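Side-chain contacts in diketoreductase (PDB 4E12), which reduces dicarbonyl compounds with NADH and probably also acts as a (3S)-3-hydroxyacyl-CoA dehydrogenase of fatty acid beta-oxidation: residues D41-K44 / K45-G49; F21-F25 / H26-V30; L50-V53 / Y54-E57; D102-T105 / K106-E109; S127-V130 / G131-G134. One frame throughout, in Å; residues are numbered along the deposited sequence.

Contact 1. Residues D41-K44 / K45-G49; sequences DAAK and KRFEG
Lys44 and Glu48 sit one turn apart on helix 37-57 and illustrate how a pair of opposite charges can meet through its aliphatic part. The two side chains cross obliquely: CE of Lys44 lies 3.4 Å from OE2 of Glu48. The ammonium is farther off, with Lys44 NZ 4.4 Å from that same oxygen, a separation at which no salt bridge can be claimed. Lys44 is extended to its tip, and with CG anti to the backbone N (chi1 -177°) its stem runs past the carboxylate. Beneath them Glu48 N donates to Lys44 O at 2.8 Å.

Lys45 starts the other way, CG beside its own backbone N, and CG rests 3.5 Å from Asp41 O, the carbonyl that also accepts the Lys45 N-H.

The third main contributor, Ala43, belongs to the inner side of the helix. Its carbonyl receives Phe47 N at 2.8 Å, while ring atom CD2 of Phe47 lies 3.2 Å from Ala43 O. Farther out, CB of Ala43 faces CE2 of Phe47 at 4.3 Å. Phe47 is packed on Ser17, Ala20 and Phe21 of helix 14-25, and Ala43 touches Thr12, which contacts NAD(+) in this enzyme.

The helix is thus amphipathic: its buried face is held by apolar contacts, whereas the Lys44-Glu48 attraction on the exposed face is probably modest and screened by solvent.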
# COMPACT_ATOMS: atom_id res chain seq x y z
N ASP A 41 12.52 -34.58 -15.71
CA ASP A 41 12.39 -34.17 -17.11
C ASP A 41 11.68 -32.83 -17.21
O ASP A 41 12.09 -31.96 -17.99
CB ASP A 41 11.63 -35.21 -17.94
CG ASP A 41 12.43 -36.50 -18.15
OD1 ASP A 41 13.68 -36.48 -17.99
OD2 ASP A 41 11.80 -37.52 -18.50
N ALA A 42 10.64 -32.64 -16.41
CA ALA A 42 9.89 -31.39 -16.44
C ALA A 42 10.73 -30.24 -15.90
O ALA A 42 10.60 -29.10 -16.35
CB ALA A 42 8.61 -31.52 -15.64
N ALA A 43 11.59 -30.55 -14.94
CA ALA A 43 12.48 -29.55 -14.34
C ALA A 43 13.47 -29.05 -15.37
O ALA A 43 13.73 -27.85 -15.47
CB ALA A 43 13.22 -30.15 -13.15
N LYS A 44 14.04 -29.99 -16.14
CA LYS A 44 14.96 -29.62 -17.20
C LYS A 44 14.25 -28.66 -18.16
O LYS A 44 14.82 -27.64 -18.55
CB LYS A 44 15.49 -30.85 -17.94
CG LYS A 44 16.52 -30.51 -19.01
CD LYS A 44 17.05 -31.75 -19.68
CE LYS A 44 17.98 -31.40 -20.83
NZ LYS A 44 18.48 -32.62 -21.52
N LYS A 45 13.01 -28.96 -18.50
CA LYS A 45 12.22 -28.04 -19.31
C LYS A 45 12.05 -26.67 -18.64
O LYS A 45 12.20 -25.64 -19.30
CB LYS A 45 10.86 -28.65 -19.69
CG LYS A 45 10.98 -29.90 -20.56
CD LYS A 45 9.63 -30.55 -20.82
CE LYS A 45 9.78 -31.84 -21.61
NZ LYS A 45 8.46 -32.51 -21.86
N ARG A 46 11.76 -26.63 -17.34
CA ARG A 46 11.63 -25.33 -16.70
C ARG A 46 12.96 -24.59 -16.77
O ARG A 46 13.00 -23.39 -17.00
CB ARG A 46 11.16 -25.40 -15.26
CG ARG A 46 9.74 -25.93 -15.08
CD ARG A 46 9.25 -25.78 -13.65
NE ARG A 46 7.86 -26.18 -13.52
CZ ARG A 46 7.45 -27.42 -13.27
NH1 ARG A 46 8.34 -28.40 -13.12
NH2 ARG A 46 6.16 -27.69 -13.17
N PHE A 47 14.05 -25.33 -16.56
CA PHE A 47 15.37 -24.71 -16.58
C PHE A 47 15.71 -24.16 -17.97
O PHE A 47 16.31 -23.09 -18.09
CB PHE A 47 16.47 -25.68 -16.13
CG PHE A 47 16.43 -26.03 -14.68
CD1 PHE A 47 16.12 -25.07 -13.71
CD2 PHE A 47 16.70 -27.33 -14.27
CE1 PHE A 47 16.10 -25.41 -12.37
CE2 PHE A 47 16.67 -27.67 -12.94
CZ PHE A 47 16.37 -26.72 -11.98
N GLU A 48 15.35 -24.90 -19.01
CA GLU A 48 15.60 -24.42 -20.36
C GLU A 48 14.88 -23.10 -20.62
O GLU A 48 15.47 -22.15 -21.15
CB GLU A 48 15.23 -25.49 -21.38
CG GLU A 48 16.16 -26.68 -21.28
CD GLU A 48 15.72 -27.88 -22.07
OE1 GLU A 48 14.52 -27.99 -22.41
OE2 GLU A 48 16.59 -28.73 -22.35
N GLY A 49 13.60 -23.03 -20.25
CA GLY A 49 12.86 -21.78 -20.35
C GLY A 49 13.47 -20.63 -19.54
O GLY A 49 13.56 -19.50 -20.02

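Contact 2. Residues F21-F25 / H26-V30; sequences FQTAF and HGFAV
Gly27 N donates to Ala24 O at 3.0 Å and Phe28 N, more weakly, to Thr23 O at 3.4 Å: these are the two bonds of a Schellman motif that ends helix 14-25 and carries the first beta-alpha-beta unit of this Rossmann-type domain from helix to strand 29-33. Gly27 takes positive phi, at which a CB would press on the preceding carbonyl oxygen. The apolar contact that commonly accompanies the motif is present too: CG2 of Thr23 lies 3.7 Å from CB of Phe28.

The imidazole of His26 adds a side-chain bond to this end. CG stands beside its own backbone N (chi1 -78°), which folds the ring back along the helix until ND1 donates to Gln22 O at 3.0 Å. The bond is fairly straight (161°) and the oxygen lies in the ring plane, fixing the ring's rotation. Phe25 then sets its edge against the imidazole face in a T-shaped stack, centroids 5.3 Å apart.

Outward from these, Gln22 runs alongside the histidine and is itself held by Tyr54 OH at OE1 and by Ile177 O at NE2. The Phe25 ring meets Tyr54 edge-to-face, and Phe28 does the same with Phe173. Beyond the turn, Val30 in strand 29-33 points back at the helix, its CG2 3.5 Å from Thr23 CG2 and also against Ala24. One water joins the two ends of the turn, donating both to Ala24 O and to Phe28 O, each at 2.8 Å.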
# COMPACT_ATOMS: atom_id res chain seq x y z
N PHE A 21 17.79 -22.13 -10.45
CA PHE A 21 18.43 -21.52 -11.59
C PHE A 21 19.18 -20.26 -11.20
O PHE A 21 20.32 -20.08 -11.62
CB PHE A 21 17.46 -21.22 -12.74
CG PHE A 21 18.17 -20.93 -14.03
CD1 PHE A 21 18.48 -21.97 -14.91
CD2 PHE A 21 18.54 -19.62 -14.37
CE1 PHE A 21 19.16 -21.71 -16.12
CE2 PHE A 21 19.21 -19.36 -15.57
CZ PHE A 21 19.52 -20.40 -16.45
N GLN A 22 18.55 -19.38 -10.43
CA GLN A 22 19.22 -18.20 -9.90
C GLN A 22 20.51 -18.59 -9.17
O GLN A 22 21.55 -17.95 -9.32
CB GLN A 22 18.27 -17.46 -8.93
CG GLN A 22 18.82 -16.13 -8.39
CD GLN A 22 18.89 -15.01 -9.43
OE1 GLN A 22 18.49 -15.18 -10.58
NE2 GLN A 22 19.40 -13.86 -9.01
N THR A 23 20.45 -19.66 -8.39
CA THR A 23 21.59 -20.08 -7.60
C THR A 23 22.71 -20.63 -8.50
O THR A 23 23.88 -20.31 -8.31
CB THR A 23 21.16 -21.09 -6.51
OG1 THR A 23 20.30 -20.43 -5.57
CG2 THR A 23 22.36 -21.63 -5.76
N ALA A 24 22.32 -21.44 -9.48
CA ALA A 24 23.25 -21.94 -10.48
C ALA A 24 23.87 -20.79 -11.29
O ALA A 24 25.09 -20.72 -11.45
CB ALA A 24 22.56 -22.94 -11.40
N PHE A 25 23.03 -19.86 -11.76
CA PHE A 25 23.50 -18.72 -12.57
C PHE A 25 24.59 -17.91 -11.85
O PHE A 25 25.45 -17.30 -12.49
CB PHE A 25 22.32 -17.81 -12.93
CG PHE A 25 22.70 -16.59 -13.73
CD1 PHE A 25 23.33 -16.73 -14.98
CD2 PHE A 25 22.45 -15.32 -13.25
CE1 PHE A 25 23.68 -15.60 -15.72
CE2 PHE A 25 22.79 -14.19 -13.98
CZ PHE A 25 23.41 -14.33 -15.22
N HIS A 26 24.56 -17.92 -10.53
CA HIS A 26 25.53 -17.15 -9.74
C HIS A 26 26.72 -17.95 -9.23
O HIS A 26 27.40 -17.50 -8.30
CB HIS A 26 24.86 -16.43 -8.58
CG HIS A 26 24.14 -15.19 -8.97
ND1 HIS A 26 22.84 -15.20 -9.43
CD2 HIS A 26 24.53 -13.89 -8.98
CE1 HIS A 26 22.46 -13.96 -9.70
NE2 HIS A 26 23.47 -13.15 -9.44
N GLY A 27 26.96 -19.12 -9.80
CA GLY A 27 28.24 -19.78 -9.59
C GLY A 27 28.25 -20.94 -8.63
O GLY A 27 29.26 -21.63 -8.51
N PHE A 28 27.15 -21.18 -7.93
CA PHE A 28 27.09 -22.28 -6.97
C PHE A 28 26.90 -23.61 -7.68
O PHE A 28 26.46 -23.64 -8.84
CB PHE A 28 25.99 -22.05 -5.93
CG PHE A 28 26.25 -20.87 -5.03
CD1 PHE A 28 26.02 -19.58 -5.47
CD2 PHE A 28 26.73 -21.06 -3.74
CE1 PHE A 28 26.26 -18.49 -4.64
CE2 PHE A 28 26.98 -19.97 -2.90
CZ PHE A 28 26.74 -18.68 -3.36
N ALA A 29 27.25 -24.69 -7.00
CA ALA A 29 27.04 -26.04 -7.51
C ALA A 29 25.69 -26.53 -7.05
O ALA A 29 25.50 -26.84 -5.87
CB ALA A 29 28.13 -26.98 -7.01
N VAL A 30 24.76 -26.61 -7.99
CA VAL A 30 23.36 -26.86 -7.69
C VAL A 30 22.95 -28.26 -8.06
O VAL A 30 23.25 -28.74 -9.16
CB VAL A 30 22.47 -25.84 -8.41
CG1 VAL A 30 20.99 -26.17 -8.26
CG2 VAL A 30 22.74 -24.44 -7.88
O HOH W 1 27.14 -22.62 -11.39

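Contact 3. Residues L50-V53 / Y54-E57; sequences LAAV and YEKE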
# COMPACT_ATOMS: atom_id res chain seq x y z
N LEU A 50 13.88 -20.92 -18.31
CA LEU A 50 14.52 -19.92 -17.48
C LEU A 50 15.81 -19.41 -18.12
O LEU A 50 16.10 -18.22 -18.06
CB LEU A 50 14.77 -20.44 -16.05
CG LEU A 50 13.52 -20.72 -15.20
CD1 LEU A 50 13.87 -21.46 -13.92
CD2 LEU A 50 12.80 -19.41 -14.89
N ALA A 51 16.58 -20.31 -18.74
CA ALA A 51 17.81 -19.90 -19.41
C ALA A 51 17.49 -18.87 -20.48
O ALA A 51 18.19 -17.87 -20.63
CB ALA A 51 18.51 -21.11 -20.04
N ALA A 52 16.42 -19.13 -21.22
CA ALA A 52 15.95 -18.25 -22.28
C ALA A 52 15.53 -16.87 -21.73
O ALA A 52 15.91 -15.83 -22.29
CB ALA A 52 14.78 -18.90 -23.02
N VAL A 53 14.75 -16.87 -20.66
CA VAL A 53 14.34 -15.63 -20.01
C VAL A 53 15.57 -14.85 -19.55
O VAL A 53 15.69 -13.65 -19.78
CB VAL A 53 13.47 -15.91 -18.76
CG1 VAL A 53 13.05 -14.60 -18.10
CG2 VAL A 53 12.26 -16.75 -19.13
N TYR A 54 16.48 -15.54 -18.87
CA TYR A 54 17.68 -14.88 -18.39
C TYR A 54 18.46 -14.22 -19.50
O TYR A 54 18.81 -13.04 -19.40
CB TYR A 54 18.58 -15.82 -17.59
CG TYR A 54 18.17 -15.94 -16.15
CD1 TYR A 54 19.10 -15.77 -15.12
CD2 TYR A 54 16.84 -16.23 -15.81
CE1 TYR A 54 18.72 -15.87 -13.79
CE2 TYR A 54 16.45 -16.34 -14.49
CZ TYR A 54 17.39 -16.16 -13.48
OH TYR A 54 17.00 -16.27 -12.17
N GLU A 55 18.75 -14.97 -20.55
CA GLU A 55 19.53 -14.41 -21.64
C GLU A 55 18.91 -13.13 -22.21
O GLU A 55 19.64 -12.27 -22.71
CB GLU A 55 19.89 -15.48 -22.69
CG GLU A 55 18.75 -16.24 -23.32
CD GLU A 55 19.20 -17.57 -23.93
OE1 GLU A 55 20.40 -17.91 -23.84
OE2 GLU A 55 18.35 -18.29 -24.50
N LYS A 56 17.59 -12.96 -22.08
CA LYS A 56 16.95 -11.73 -22.55
C LYS A 56 16.74 -10.70 -21.43
O LYS A 56 16.71 -9.50 -21.70
CB LYS A 56 15.60 -12.02 -23.20
CG LYS A 56 15.64 -13.00 -24.38
CD LYS A 56 16.46 -12.48 -25.55
CE LYS A 56 16.52 -13.53 -26.66
NZ LYS A 56 17.40 -13.12 -27.79
N GLU A 57 16.59 -11.16 -20.19
CA GLU A 57 16.18 -10.27 -19.09
C GLU A 57 17.24 -10.00 -18.02
O GLU A 57 17.10 -9.06 -17.22
CB GLU A 57 14.93 -10.82 -18.40
CG GLU A 57 13.72 -11.00 -19.30
CD GLU A 57 13.14 -9.68 -19.76
OE1 GLU A 57 13.51 -8.63 -19.19
OE2 GLU A 57 12.31 -9.68 -20.69
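Val53 and Glu57 meet through their aliphatic parts at the carboxyl end of helix 37-57, CG1 of Val53 lying 3.9 Å from CG of Glu57. A bend at the second torsion (chi2 -68°) carries the Glu57 carboxylate away from the valine. Trp149 packs on Val53 from a loop.

Backbone bonds make up the second group, and they change character along the last two turns. Tyr54 N reaches Leu50 O at 2.8 Å in an almost linear bond. At the end Glu57 N donates to Val53 O at 2.7 Å but at a sharper 135°. Lys56 N adds weak bonds to both Ala52 O and Val53 O.

The third group sets side chains against the backbone of the turn before. Ring atom CD2 of Tyr54 approaches Leu50 O to 3.1 Å, with the ring turned inward to Ala61 and Val148. Glu55 takes the crowded position for CG, between its backbone N and carbonyl carbon (chi1 56°), which sets CG 3.0 Å from Ala52 O and 3.2 Å from Ala51 O. From there the extended chain lays OE2 against CA of Ala52 at 3.3 Å.

Regular alpha-helical bonding therefore gives way to shared, bent bonds at the last turn. Acidic side chains here probably gain nothing from the helix dipole; the backbone bonds and the buried Tyr54 ring, packed edge-to-face with Phe21, fix this end.

Contact 4. Residues D102-T105 / K106-E109; sequences DIYT and KLGE
Lys106 lays its side chain along Asp102, one turn earlier on helix 97-110, the helix of the beta-alpha-beta unit that links strands 88-91 and 116-119 of the Rossmann-type domain. With CG beside the backbone N (chi1 -58°) and the chain extended beyond it, the lysine runs back over the carbonyl it is bonded to through its own N. CB starts 3.5 Å from Asp102 O. CG is nearer, 3.0 Å from Asp102 O, and CD follows at 3.3 Å from the same oxygen. CE begins to leave it, 3.6 Å from Asp102 O, and brushes the CB of that residue. At the tip, NZ lies 4.1 Å from Asp102 OD2: opposite charges side by side, too far for a salt bridge, so the attraction is probably mild.

The inner side of the helix works differently. Tyr104 and Leu107 run the same way, and CD1 of the tyrosine touches CD2 of the leucine at 4.0 Å. Leu107 goes on to Leu10 and Phe117, while the Tyr104 ring meets Phe139 edge-to-face and its hydroxyl is bonded to Glu91. Close by is Lys100, which binds NAD(+) in this enzyme.

In the backbone of the same turn, Gly108 N donates to Tyr104 O at 2.9 Å. On the exposed side Glu109 runs alongside Thr105, its CG only 3.1 Å from Thr105 O.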
# COMPACT_ATOMS: atom_id res chain seq x y z
N ASP A 102 7.68 -35.34 6.33
CA ASP A 102 8.46 -36.53 5.98
C ASP A 102 9.77 -36.17 5.29
O ASP A 102 10.80 -36.81 5.52
CB ASP A 102 7.63 -37.55 5.19
CG ASP A 102 7.09 -36.99 3.91
OD1 ASP A 102 7.11 -35.75 3.74
OD2 ASP A 102 6.63 -37.78 3.06
N ILE A 103 9.73 -35.13 4.46
CA ILE A 103 10.96 -34.59 3.88
C ILE A 103 11.97 -34.22 4.96
O ILE A 103 13.12 -34.67 4.91
CB ILE A 103 10.69 -33.37 2.97
CG1 ILE A 103 10.04 -33.83 1.67
CG2 ILE A 103 11.97 -32.61 2.69
CD1 ILE A 103 10.93 -34.75 0.85
N TYR A 104 11.57 -33.39 5.92
CA TYR A 104 12.53 -32.95 6.94
C TYR A 104 13.02 -34.05 7.85
O TYR A 104 14.17 -34.01 8.30
CB TYR A 104 12.01 -31.77 7.76
CG TYR A 104 12.02 -30.48 6.97
CD1 TYR A 104 13.22 -29.83 6.68
CD2 TYR A 104 10.83 -29.92 6.52
CE1 TYR A 104 13.24 -28.65 5.94
CE2 TYR A 104 10.84 -28.73 5.78
CZ TYR A 104 12.05 -28.11 5.50
OH TYR A 104 12.07 -26.94 4.78
N THR A 105 12.18 -35.04 8.12
CA THR A 105 12.64 -36.13 8.98
C THR A 105 13.74 -36.93 8.30
O THR A 105 14.75 -37.27 8.91
CB THR A 105 11.49 -37.02 9.41
OG1 THR A 105 10.58 -36.23 10.17
CG2 THR A 105 12.01 -38.16 10.28
N LYS A 106 13.54 -37.20 7.01
CA LYS A 106 14.52 -37.90 6.21
C LYS A 106 15.75 -37.02 6.03
O LYS A 106 16.88 -37.45 6.27
CB LYS A 106 13.93 -38.23 4.85
CG LYS A 106 12.69 -39.07 4.93
CD LYS A 106 12.02 -39.17 3.58
CE LYS A 106 10.70 -39.91 3.68
NZ LYS A 106 10.02 -39.95 2.37
N LEU A 107 15.50 -35.78 5.61
CA LEU A 107 16.57 -34.85 5.29
C LEU A 107 17.49 -34.71 6.49
O LEU A 107 18.72 -34.74 6.35
CB LEU A 107 15.97 -33.48 4.91
CG LEU A 107 16.90 -32.41 4.31
CD1 LEU A 107 17.42 -32.86 2.94
CD2 LEU A 107 16.14 -31.10 4.19
N GLY A 108 16.91 -34.57 7.67
CA GLY A 108 17.72 -34.44 8.87
C GLY A 108 18.64 -35.62 9.08
O GLY A 108 19.74 -35.48 9.64
N GLU A 109 18.20 -36.79 8.62
CA GLU A 109 18.98 -38.03 8.74
C GLU A 109 20.02 -38.12 7.64
O GLU A 109 21.18 -38.48 7.88
CB GLU A 109 18.06 -39.25 8.66
CG GLU A 109 16.99 -39.32 9.74
CD GLU A 109 16.05 -40.50 9.58
OE1 GLU A 109 16.10 -41.17 8.52
OE2 GLU A 109 15.26 -40.77 10.51

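Contact 5. Residues S127-V130 / G131-G134; sequences SDLV and GYTG
Thr133 turns its hydroxyl back on Val130, and Tyr132 lays its ring obliquely beside the Leu129 carbonyl, while the last turn of helix 126-133 is bonded from both side chain and backbone. Thr133 holds OG1 between its backbone N and carbonyl carbon (chi1 67°), which aims the hydroxyl at the turn before. OG1 donates to Val130 O at 2.8 Å, in the carbonyl plane. Thr133 N donates to the same oxygen at 3.0 Å, but from well above that plane, so one acceptor is gripped by two donors of one residue arriving from different directions. The hydroxyl oxygen is bonded in addition to Arg135 N, just past the helix.

Tyr132 leaves the helix on a different side. Its N donates to Leu129 O at 3.2 Å, and its ring atom CD2 lies 3.6 Å from Leu129 O. One atom farther, CE2 of Tyr132 is 3.8 Å from Asp128 O and 4.4 Å from CD2 of Leu129, a loose apolar touch. The two backbone bonds, Tyr132 N to Leu129 O and Thr133 N to Val130 O, reach back three residues, as in a 3-10 turn, and the helix is weakly bonded and kinked here. Gly134 closes it with positive phi.

Within the fold the helix connects strand 116-119 to strand 139-144. Leu129, Val130 and Thr133 lie on Phe139 of the latter strand, Leu129 also on Thr119 and Thr133 on Phe117. Tyr132 packs on Arg101, Tyr104 and Thr105 of the neighbouring helix 97-110, and Thr133 also reaches Tyr104.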
# COMPACT_ATOMS: atom_id res chain seq x y z
N SER A 127 8.74 -22.56 12.77
CA SER A 127 8.37 -23.18 14.03
C SER A 127 7.45 -24.37 13.84
O SER A 127 7.51 -25.32 14.63
CB SER A 127 7.72 -22.17 14.97
OG SER A 127 8.69 -21.24 15.41
N ASP A 128 6.61 -24.34 12.82
CA ASP A 128 5.74 -25.47 12.50
C ASP A 128 6.55 -26.70 12.10
O ASP A 128 6.07 -27.83 12.20
CB ASP A 128 4.75 -25.12 11.38
CG ASP A 128 3.72 -24.09 11.80
OD1 ASP A 128 3.50 -23.93 13.01
OD2 ASP A 128 3.11 -23.44 10.91
N LEU A 129 7.78 -26.47 11.65
CA LEU A 129 8.54 -27.51 10.97
C LEU A 129 9.86 -27.85 11.67
O LEU A 129 10.46 -28.88 11.39
CB LEU A 129 8.84 -27.06 9.53
CG LEU A 129 7.67 -26.72 8.61
CD1 LEU A 129 8.16 -26.06 7.33
CD2 LEU A 129 6.84 -27.96 8.31
N VAL A 130 10.32 -26.99 12.58
CA VAL A 130 11.66 -27.12 13.13
C VAL A 130 11.92 -28.47 13.81
O VAL A 130 13.01 -29.04 13.68
CB VAL A 130 12.02 -25.97 14.08
CG1 VAL A 130 10.99 -25.86 15.19
CG2 VAL A 130 13.43 -26.14 14.64
N GLY A 131 10.91 -28.97 14.50
CA GLY A 131 11.06 -30.21 15.24
C GLY A 131 11.48 -31.41 14.41
O GLY A 131 12.17 -32.30 14.91
N TYR A 132 11.09 -31.43 13.14
CA TYR A 132 11.38 -32.55 12.26
C TYR A 132 12.82 -32.50 11.76
O TYR A 132 13.39 -33.54 11.42
CB TYR A 132 10.45 -32.52 11.05
CG TYR A 132 9.00 -32.40 11.41
CD1 TYR A 132 8.45 -33.17 12.43
CD2 TYR A 132 8.16 -31.53 10.71
CE1 TYR A 132 7.10 -33.06 12.76
CE2 TYR A 132 6.81 -31.41 11.03
CZ TYR A 132 6.29 -32.18 12.06
OH TYR A 132 4.96 -32.08 12.38
N THR A 133 13.40 -31.31 11.71
CA THR A 133 14.72 -31.20 11.11
C THR A 133 15.76 -31.96 11.91
O THR A 133 16.62 -32.63 11.33
CB THR A 133 15.20 -29.74 10.99
OG1 THR A 133 15.42 -29.18 12.29
CG2 THR A 133 14.18 -28.91 10.23
N GLY A 134 15.69 -31.86 13.23
CA GLY A 134 16.72 -32.46 14.06
C GLY A 134 17.93 -31.56 14.17
O GLY A 134 18.94 -31.93 14.77

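The five contacts form two groups within one NAD-binding domain. Contacts 1 and 3 are successive turns of helix 37-57, centres 13 Å apart, and contact 2 packs beside both: Phe21 CE1 lies 3.7 Å from Phe47 O and Phe21 CZ 3.5 Å from Ala51 CA. Contacts 4 and 5 pair across two helices, Tyr104 CB lying 3.7 Å from Tyr132 CB. Centres of contacts 3 and 5, on opposite sides of the chain's centre, are 36 Å apart. NAD(+) is absent from this chain, yet contacts 1, 4 and 5 come close to its site: the Ala43 side chain is about 3 Å from that of Thr12, those of Tyr104 and Leu129 about 4 Å from that of Lys100.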